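Local coordinates for homocitrate synthase (Sulfolobus acidocaldarius, PDB 6KTQ), which catalyses the aldol-type condensation of 2-oxoglutarate with acetyl-CoA to give homocitrate, the first step of lysine biosynthesis through alpha-aminoadipate, at residues S38-G43 with V49-D54; E58-L63 with Q69-G74; N255-R260 with S292-Y297. One frame throughout, in Å; residues are numbered along the deposited sequence.

Overall arrangement
The three contacts show how a barrel enzyme surrounds a polar centre with apolar packing. Interactions 1 and 2 are buried and share helix 53-66, one at the loop leading into it and the other where it lies on strand 70-74. Interaction 3, only partly buried, joins the loop after strand 249-252 to helix 287-298. Interaction 1 combines aromatic packing with residues that hold substrate and zinc; interaction 2 is isoleucine packing on a helix, with no hydrogen bond across it; interaction 3 sets an asparagine amide beside a leucine-valine pair. Polar bonds tie them together: Arg41 NE is 2.9 Å from Glu72 OE1 in a salt bridge, and Glu42 OE2 lies 2.9 Å from Glu259 N, probably hydrogen-bonded.

Interaction 1 (S38-G43 with V49-D54); sequences STLREG and VVFTTD. With AKG (2-oxoglutaric acid), chain D.
Phe51 reaches from the segment before helix 53-66 to Thr39 and Leu40, and its ring can be followed atom by atom. From CB the ring carbon CG stands anti to the carbonyl carbon (chi1 -60°), which sends the ring into the 38-43 loop. Phe51 CD2 is the first atom to touch, 4.2 Å from Leu40 CD1, with the two side chains crossing at about a right angle. One atom further, CE2 presents the ring edge to the backbone: Thr39 O lies in the ring plane, 3.6 Å from Phe51 CE2. At the tip, Phe51 CZ comes within 4.3 Å of Thr39 CG2. Nearer the start of the segment, Val49 CG1 lies 3.9 Å from Gly43 O.

The loop so packed follows strand 31-37 of a TIM barrel and carries the Arg-Glu pair characteristic of the DRE-TIM metallolyases. Ser38 O holds its turn together, accepting from the backbone N of Arg41 and of Gly43 on opposite faces of its plane. Arg41 turns away from Phe51 and towards the substrate. Its chain leaves with CG anti to the backbone nitrogen (chi1 -163°) and bends twice, which lays one guanidinium face over Glu42 CB. The guanidinium edge meets the keto oxygen of 2-oxoglutarate: Arg41 NH2 donates to O5 of 2-oxoglutarate at 3.2 Å and 148°, while NH1 adds a weak bond. The same NH2 also makes a salt bridge, weak as a hydrogen bond, to Glu42 OE1. A leucine in place of Arg41 would probably leave O5 without the guanidinium's grip and Glu72 short of one of its charged partners. Glu42 OE1 binds the zinc ion together with His227 and His229, and sits 3.0 Å from O5 of 2-oxoglutarate.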
loop_
_atom_site.group_PDB
_atom_site.type_symbol
_atom_site.label_atom_id
_atom_site.label_comp_id
_atom_site.label_asym_id
_atom_site.label_seq_id
_atom_site.Cartn_x
_atom_site.Cartn_y
_atom_site.Cartn_z
ATOM N N SER A 38 19.627 14.655 -13.104
ATOM C CA SER A 38 19.759 14.926 -14.537
ATOM C C SER A 38 20.122 16.410 -14.819
ATOM O O SER A 38 19.877 16.922 -15.903
ATOM C CB SER A 38 18.454 14.559 -15.228
ATOM O OG SER A 38 18.614 14.416 -16.651
ATOM N N THR A 39 20.718 17.075 -13.852
ATOM C CA THR A 39 21.214 18.451 -14.032
ATOM C C THR A 39 22.066 18.521 -15.309
ATOM O O THR A 39 21.952 19.459 -16.080
ATOM C CB THR A 39 22.007 18.921 -12.801
ATOM O OG1 THR A 39 21.157 18.886 -11.646
ATOM C CG2 THR A 39 22.508 20.347 -12.955
ATOM N N LEU A 40 22.846 17.473 -15.556
ATOM C CA LEU A 40 23.772 17.440 -16.678
ATOM C C LEU A 40 23.161 16.959 -17.977
ATOM O O LEU A 40 23.817 17.009 -19.009
ATOM C CB LEU A 40 24.951 16.550 -16.318
ATOM C CG LEU A 40 26.159 17.117 -15.590
ATOM C CD1 LEU A 40 26.026 18.510 -15.024
ATOM C CD2 LEU A 40 26.760 16.141 -14.588
ATOM N N ARG A 41 21.917 16.505 -17.957
ATOM C CA ARG A 41 21.235 16.160 -19.185
ATOM C C ARG A 41 19.988 17.051 -19.315
ATOM O O ARG A 41 20.022 18.077 -20.024
ATOM C CB ARG A 41 20.910 14.660 -19.204
ATOM C CG ARG A 41 20.580 14.087 -20.573
ATOM C CD ARG A 41 19.182 14.389 -21.058
ATOM N NE ARG A 41 18.168 13.841 -20.159
ATOM C CZ ARG A 41 16.872 14.161 -20.194
ATOM N NH1 ARG A 41 16.051 13.592 -19.335
ATOM N NH2 ARG A 41 16.382 15.041 -21.070
ATOM N N GLU A 42 18.897 16.685 -18.636
ATOM C CA GLU A 42 17.704 17.531 -18.599
ATOM C C GLU A 42 18.080 18.991 -18.265
ATOM O O GLU A 42 17.591 19.925 -18.918
ATOM C CB GLU A 42 16.693 16.997 -17.588
ATOM C CG GLU A 42 15.408 17.829 -17.449
ATOM C CD GLU A 42 14.486 17.714 -18.651
ATOM O OE1 GLU A 42 14.229 16.573 -19.091
ATOM O OE2 GLU A 42 13.980 18.752 -19.149
ATOM N N GLY A 43 18.932 19.180 -17.264
ATOM C CA GLY A 43 19.243 20.519 -16.779
ATOM C C GLY A 43 19.907 21.414 -17.832
ATOM O O GLY A 43 19.676 22.630 -17.874
ATOM N N VAL A 49 21.134 27.919 -20.808
ATOM C CA VAL A 49 22.049 27.216 -19.924
ATOM C C VAL A 49 22.928 26.273 -20.740
ATOM O O VAL A 49 22.429 25.423 -21.471
ATOM C CB VAL A 49 21.300 26.390 -18.847
ATOM C CG1 VAL A 49 22.270 25.583 -18.026
ATOM C CG2 VAL A 49 20.527 27.303 -17.913
ATOM N N VAL A 50 24.239 26.442 -20.603
ATOM C CA VAL A 50 25.198 25.465 -21.108
ATOM C C VAL A 50 26.297 25.373 -20.077
ATOM O O VAL A 50 26.553 26.335 -19.368
ATOM C CB VAL A 50 25.777 25.852 -22.495
ATOM C CG1 VAL A 50 24.746 25.621 -23.590
ATOM C CG2 VAL A 50 26.278 27.301 -22.502
ATOM N N PHE A 51 26.916 24.196 -19.992
ATOM C CA PHE A 51 28.017 23.956 -19.115
ATOM C C PHE A 51 29.247 23.608 -19.933
ATOM O O PHE A 51 29.129 22.924 -20.932
ATOM C CB PHE A 51 27.727 22.737 -18.243
ATOM C CG PHE A 51 26.511 22.890 -17.381
ATOM C CD1 PHE A 51 26.365 23.996 -16.564
ATOM C CD2 PHE A 51 25.532 21.920 -17.377
ATOM C CE1 PHE A 51 25.278 24.130 -15.741
ATOM C CE2 PHE A 51 24.433 22.050 -16.554
ATOM C CZ PHE A 51 24.298 23.160 -15.741
ATOM N N THR A 52 30.414 24.033 -19.465
ATOM C CA THR A 52 31.687 23.553 -20.015
ATOM C C THR A 52 31.939 22.141 -19.516
ATOM O O THR A 52 31.290 21.677 -18.578
ATOM C CB THR A 52 32.856 24.423 -19.554
ATOM O OG1 THR A 52 32.946 24.367 -18.129
ATOM C CG2 THR A 52 32.614 25.874 -19.971
ATOM N N THR A 53 32.884 21.449 -20.142
ATOM C CA THR A 53 33.253 20.110 -19.688
ATOM C C THR A 53 33.714 20.127 -18.231
ATOM O O THR A 53 33.249 19.323 -17.413
ATOM C CB THR A 53 34.311 19.498 -20.626
ATOM O OG1 THR A 53 33.686 19.231 -21.881
ATOM C CG2 THR A 53 34.857 18.219 -20.083
ATOM N N ASP A 54 34.572 21.067 -17.878
ATOM C CA ASP A 54 35.064 21.167 -16.504
ATOM C C ASP A 54 33.913 21.411 -15.529
ATOM O O ASP A 54 33.917 20.896 -14.426
ATOM C CB ASP A 54 36.049 22.312 -16.330
ATOM C CG ASP A 54 37.368 22.094 -17.070
ATOM O OD1 ASP A 54 37.770 20.943 -17.258
ATOM O OD2 ASP A 54 38.004 23.097 -17.471
HETATM C C1 AKG D . 11.040 13.660 -21.254
HETATM O O1 AKG D . 10.441 14.500 -20.557
HETATM O O2 AKG D . 10.408 12.976 -22.091
HETATM C C2 AKG D . 12.498 13.497 -21.077
HETATM O O5 AKG D . 13.224 14.490 -20.924
HETATM C C3 AKG D . 13.096 12.095 -21.035
HETATM C C4 AKG D . 13.049 11.646 -19.571
HETATM C C5 AKG D . 13.755 10.342 -19.225
HETATM O O3 AKG D . 13.277 9.691 -18.249
HETATM O O4 AKG D . 14.752 9.950 -19.911
#

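Interaction 2 (E58-L63 with Q69-G74); sequences EIAKAL and QMIEAG
Apolar packing of a helix on a barrel strand brings Ile71 of strand 70-74 against Ala60 and Leu63 of helix 53-66, inside the first beta-alpha-beta unit of the TIM barrel, formed by strands 31-37 and 70-74 with helix 53-66 between them. No hydrogen bond crosses the contact, and one side chain carries it from the strand side. Ile71 directs its CB towards the helix. Its CG1 is anti to the carbonyl carbon (chi1 -63°) and the extended second torsion (chi2 164°) carries CD1 forward, making that methyl the leading atom.

CD1 arrives between two residues three apart in sequence, hence on neighbouring turns of one helix face. Ile71 CD1 rests on the carbonyl oxygen Ala60 O at 3.5 Å, a van der Waals contact and not a bond. Ile71 CD1 is also 4.3 Å from Ala60 CB. On the other residue, Ile71 CD1 meets Leu63 CB at 4.0 Å. Ile71 CG1 follows behind, 4.1 Å from Leu63 CB. The touching part of Leu63 is therefore its base; the same leucine also packs on Leu254. The small side chain of Ala60 probably helps the helix come close, with 7.1 Å separating Ala60 CA from Ile71 CA.

As expected in a barrel strand, successive residues serve different sides. While Ile71 faces the helix layer, the carboxylate of the next residue, Glu72, forms a salt bridge to Arg165 of the 2-oxoglutarate pocket, besides the one to Arg41. Strand 70-74 is itself flanked by the parallel strands 31-37 and 101-106. Outside it, helix 53-66 is accompanied by helix 80-94, whose Ile89 touches both Ala60 and Ala73, and by helix 287-298, whose Val290 and Leu293 pack on Ala62.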
loop_
_atom_site.group_PDB
_atom_site.type_symbol
_atom_site.label_atom_id
_atom_site.label_comp_id
_atom_site.label_asym_id
_atom_site.label_seq_id
_atom_site.Cartn_x
_atom_site.Cartn_y
_atom_site.Cartn_z
ATOM N N GLU A 58 32.723 19.073 -12.445
ATOM C CA GLU A 58 32.645 19.558 -11.075
ATOM C C GLU A 58 31.246 19.254 -10.483
ATOM O O GLU A 58 31.106 18.879 -9.317
ATOM C CB GLU A 58 32.964 21.059 -10.960
ATOM C CG GLU A 58 33.154 21.540 -9.521
ATOM C CD GLU A 58 33.516 23.034 -9.371
ATOM O OE1 GLU A 58 33.664 23.762 -10.376
ATOM O OE2 GLU A 58 33.622 23.507 -8.226
ATOM N N ILE A 59 30.210 19.462 -11.277
ATOM C CA ILE A 59 28.850 19.157 -10.810
ATOM C C ILE A 59 28.707 17.650 -10.508
ATOM O O ILE A 59 28.183 17.291 -9.467
ATOM C CB ILE A 59 27.806 19.643 -11.812
ATOM C CG1 ILE A 59 27.793 21.180 -11.852
ATOM C CG2 ILE A 59 26.425 19.131 -11.442
ATOM C CD1 ILE A 59 27.026 21.744 -13.021
ATOM N N ALA A 60 29.195 16.788 -11.400
ATOM C CA ALA A 60 29.100 15.343 -11.202
ATOM C C ALA A 60 29.747 14.900 -9.892
ATOM O O ALA A 60 29.197 14.067 -9.172
ATOM C CB ALA A 60 29.693 14.580 -12.392
ATOM N N LYS A 61 30.896 15.472 -9.571
ATOM C CA LYS A 61 31.579 15.152 -8.323
ATOM C C LYS A 61 30.749 15.571 -7.129
ATOM O O LYS A 61 30.671 14.835 -6.146
ATOM C CB LYS A 61 32.919 15.875 -8.224
ATOM C CG LYS A 61 33.995 15.360 -9.157
ATOM C CD LYS A 61 35.290 16.148 -8.939
ATOM C CE LYS A 61 36.366 15.725 -9.919
ATOM N NZ LYS A 61 37.561 16.611 -9.846
ATOM N N ALA A 62 30.160 16.769 -7.205
ATOM C CA ALA A 62 29.269 17.253 -6.138
ATOM C C ALA A 62 28.047 16.332 -5.956
ATOM O O ALA A 62 27.654 16.077 -4.843
ATOM C CB ALA A 62 28.798 18.670 -6.412
ATOM N N LEU A 63 27.464 15.878 -7.052
ATOM C CA LEU A 63 26.309 14.982 -6.989
ATOM C C LEU A 63 26.742 13.659 -6.373
ATOM O O LEU A 63 26.069 13.152 -5.486
ATOM C CB LEU A 63 25.696 14.745 -8.348
ATOM C CG LEU A 63 25.091 15.992 -8.987
ATOM C CD1 LEU A 63 24.838 15.694 -10.451
ATOM C CD2 LEU A 63 23.811 16.390 -8.270
ATOM N N GLN A 69 22.242 8.460 -6.262
ATOM C CA GLN A 69 22.364 7.084 -6.728
ATOM C C GLN A 69 22.819 7.021 -8.187
ATOM O O GLN A 69 23.728 6.257 -8.514
ATOM C CB GLN A 69 21.042 6.317 -6.587
ATOM C CG GLN A 69 21.216 4.822 -6.833
ATOM C CD GLN A 69 19.966 3.999 -6.628
ATOM O OE1 GLN A 69 19.050 4.374 -5.882
ATOM N NE2 GLN A 69 19.928 2.837 -7.283
ATOM N N MET A 70 22.174 7.799 -9.047
ATOM C CA MET A 70 22.475 7.801 -10.467
ATOM C C MET A 70 22.690 9.215 -10.990
ATOM O O MET A 70 21.951 10.125 -10.625
ATOM C CB MET A 70 21.332 7.151 -11.252
ATOM C CG MET A 70 21.061 5.684 -10.957
ATOM S SD MET A 70 19.664 5.130 -11.934
ATOM C CE MET A 70 19.348 3.538 -11.170
ATOM N N ILE A 71 23.711 9.377 -11.834
ATOM C CA ILE A 71 23.931 10.608 -12.560
ATOM C C ILE A 71 23.727 10.380 -14.050
ATOM O O ILE A 71 24.449 9.605 -14.670
ATOM C CB ILE A 71 25.343 11.147 -12.353
ATOM C CG1 ILE A 71 25.581 11.499 -10.882
ATOM C CG2 ILE A 71 25.577 12.362 -13.257
ATOM C CD1 ILE A 71 27.052 11.672 -10.541
ATOM N N GLU A 72 22.732 11.052 -14.618
ATOM C CA GLU A 72 22.557 11.141 -16.066
ATOM C C GLU A 72 23.499 12.270 -16.582
ATOM O O GLU A 72 23.241 13.483 -16.431
ATOM C CB GLU A 72 21.084 11.389 -16.394
ATOM C CG GLU A 72 20.604 10.707 -17.647
ATOM C CD GLU A 72 19.100 10.700 -17.766
ATOM O OE1 GLU A 72 18.514 11.749 -18.129
ATOM O OE2 GLU A 72 18.499 9.648 -17.514
ATOM N N ALA A 73 24.605 11.851 -17.166
ATOM C CA ALA A 73 25.723 12.738 -17.482
ATOM C C ALA A 73 25.596 13.452 -18.836
ATOM O O ALA A 73 26.383 14.371 -19.144
ATOM C CB ALA A 73 27.016 11.929 -17.450
ATOM N N GLY A 74 24.640 13.009 -19.651
ATOM C CA GLY A 74 24.340 13.643 -20.918
ATOM C C GLY A 74 24.020 12.661 -22.010
ATOM O O GLY A 74 24.035 11.435 -21.807
#

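Interaction 3 (N255-R260 with S292-Y297); sequences NGLGER and SLVEKY
Asn255 and Leu257 both extend towards Val294 of helix 287-298, and each slides past that valine in the opposite direction to it. The leucine makes the tighter approach: Leu257 CD1 and Val294 CG1 are 3.4 Å apart, shorter than usual for two carbons. Val294 offers this methyl because CG1 stands anti to its own backbone nitrogen (chi1 169°), projecting from the helix towards Leu257.

The amide of Asn255 passes the same valine with its nitrogen foremost. Asn255 ND2 lies 3.8 Å from Val294 CG1 and 4.0 Å from Glu295 CB. Asn255 ND2 is also 3.6 Å from Glu295 N, but two N-H groups cannot bond to each other; ND2 instead donates to Ala291 O, one turn back along the helix. The other end of the amide is held too, since OD1 bonds to Gln267 NE2. Gripped at both ends, the amide is probably kept from flipping, and it ties the loop to two helices. Glu295 leads its extended chain elsewhere, to Leu302 N.

The loop follows barrel strand 249-252 and comes before helix 266-277, with Gly258 N bonded to Thr46 OG1 in the loop that follows strand 31-37. Through Leu293 and Tyr297 the same helix 287-298 packs against helix 53-66.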
loop_
_atom_site.group_PDB
_atom_site.type_symbol
_atom_site.label_atom_id
_atom_site.label_comp_id
_atom_site.label_asym_id
_atom_site.label_seq_id
_atom_site.Cartn_x
_atom_site.Cartn_y
_atom_site.Cartn_z
ATOM N N ASN A 255 17.751 22.934 -8.585
ATOM C CA ASN A 255 17.158 24.246 -8.823
ATOM C C ASN A 255 15.992 24.249 -9.786
ATOM O O ASN A 255 15.597 25.300 -10.273
ATOM C CB ASN A 255 18.228 25.239 -9.319
ATOM C CG ASN A 255 19.428 25.348 -8.378
ATOM O OD1 ASN A 255 19.390 24.904 -7.223
ATOM N ND2 ASN A 255 20.508 25.935 -8.876
ATOM N N GLY A 256 15.446 23.088 -10.103
ATOM C CA GLY A 256 14.320 23.051 -11.041
ATOM C C GLY A 256 14.731 23.395 -12.464
ATOM O O GLY A 256 13.943 23.952 -13.240
ATOM N N LEU A 257 15.983 23.125 -12.803
ATOM C CA LEU A 257 16.402 23.243 -14.204
ATOM C C LEU A 257 15.675 22.214 -15.111
ATOM O O LEU A 257 15.193 21.148 -14.653
ATOM C CB LEU A 257 17.917 23.100 -14.314
ATOM C CG LEU A 257 18.738 24.253 -13.703
ATOM C CD1 LEU A 257 20.210 23.870 -13.636
ATOM C CD2 LEU A 257 18.577 25.552 -14.495
ATOM N N GLY A 258 15.633 22.540 -16.411
ATOM C CA GLY A 258 15.190 21.651 -17.470
ATOM C C GLY A 258 14.490 22.383 -18.586
ATOM O O GLY A 258 14.334 23.607 -18.529
ATOM N N GLU A 259 14.045 21.656 -19.599
ATOM C CA GLU A 259 13.200 22.245 -20.628
ATOM C C GLU A 259 12.060 22.997 -19.998
ATOM O O GLU A 259 11.481 22.531 -19.016
ATOM C CB GLU A 259 12.606 21.194 -21.555
ATOM C CG GLU A 259 13.571 20.627 -22.536
ATOM C CD GLU A 259 13.732 21.363 -23.865
ATOM O OE1 GLU A 259 12.943 22.266 -24.281
ATOM O OE2 GLU A 259 14.696 20.963 -24.527
ATOM N N ARG A 260 11.767 24.159 -20.569
ATOM C CA ARG A 260 10.638 24.985 -20.233
ATOM C C ARG A 260 10.677 25.414 -18.758
ATOM O O ARG A 260 11.456 26.292 -18.413
ATOM C CB ARG A 260 9.304 24.311 -20.636
ATOM C CG ARG A 260 9.170 23.937 -22.107
ATOM C CD ARG A 260 7.785 23.345 -22.471
ATOM N NE ARG A 260 7.346 22.319 -21.520
ATOM C CZ ARG A 260 7.839 21.072 -21.441
ATOM N NH1 ARG A 260 8.748 20.635 -22.305
ATOM N NH2 ARG A 260 7.410 20.247 -20.487
ATOM N N SER A 292 23.985 26.255 -5.029
ATOM C CA SER A 292 24.762 27.479 -5.302
ATOM C C SER A 292 25.777 27.269 -6.445
ATOM O O SER A 292 25.921 28.111 -7.346
ATOM C CB SER A 292 25.398 27.944 -3.998
ATOM O OG SER A 292 26.332 28.965 -4.268
ATOM N N LEU A 293 26.419 26.108 -6.452
ATOM C CA LEU A 293 27.297 25.692 -7.566
ATOM C C LEU A 293 26.597 25.654 -8.911
ATOM O O LEU A 293 27.115 26.143 -9.911
ATOM C CB LEU A 293 27.909 24.329 -7.277
ATOM C CG LEU A 293 28.921 23.798 -8.291
ATOM C CD1 LEU A 293 30.173 24.657 -8.264
ATOM C CD2 LEU A 293 29.245 22.362 -7.959
ATOM N N VAL A 294 25.413 25.073 -8.954
ATOM C CA VAL A 294 24.699 24.965 -10.204
ATOM C C VAL A 294 24.198 26.338 -10.621
ATOM O O VAL A 294 24.138 26.672 -11.798
ATOM C CB VAL A 294 23.569 23.928 -10.109
ATOM C CG1 VAL A 294 22.651 24.018 -11.322
ATOM C CG2 VAL A 294 24.180 22.521 -9.977
ATOM N N GLU A 295 23.827 27.134 -9.641
ATOM C CA GLU A 295 23.373 28.470 -9.923
ATOM C C GLU A 295 24.514 29.270 -10.579
ATOM O O GLU A 295 24.330 29.928 -11.613
ATOM C CB GLU A 295 22.902 29.066 -8.608
ATOM C CG GLU A 295 22.583 30.514 -8.582
ATOM C CD GLU A 295 21.998 30.880 -7.226
ATOM O OE1 GLU A 295 22.648 30.590 -6.205
ATOM O OE2 GLU A 295 20.886 31.423 -7.190
ATOM N N LYS A 296 25.705 29.147 -10.023
ATOM C CA LYS A 296 26.871 29.791 -10.611
ATOM C C LYS A 296 27.119 29.367 -12.066
ATOM O O LYS A 296 27.313 30.232 -12.909
ATOM C CB LYS A 296 28.096 29.500 -9.748
ATOM C CG LYS A 296 29.390 30.182 -10.195
ATOM C CD LYS A 296 30.610 29.317 -9.876
ATOM C CE LYS A 296 31.352 29.740 -8.635
ATOM N NZ LYS A 296 32.501 30.627 -8.996
ATOM N N TYR A 297 27.116 28.068 -12.384
ATOM C CA TYR A 297 27.442 27.638 -13.742
ATOM C C TYR A 297 26.291 27.774 -14.737
ATOM O O TYR A 297 26.525 27.989 -15.935
ATOM C CB TYR A 297 27.995 26.214 -13.744
ATOM C CG TYR A 297 29.297 26.063 -12.987
ATOM C CD1 TYR A 297 30.196 27.135 -12.861
ATOM C CD2 TYR A 297 29.665 24.841 -12.426
ATOM C CE1 TYR A 297 31.412 26.990 -12.202
ATOM C CE2 TYR A 297 30.879 24.703 -11.742
ATOM C CZ TYR A 297 31.745 25.785 -11.648
ATOM O OH TYR A 297 32.943 25.675 -10.976
#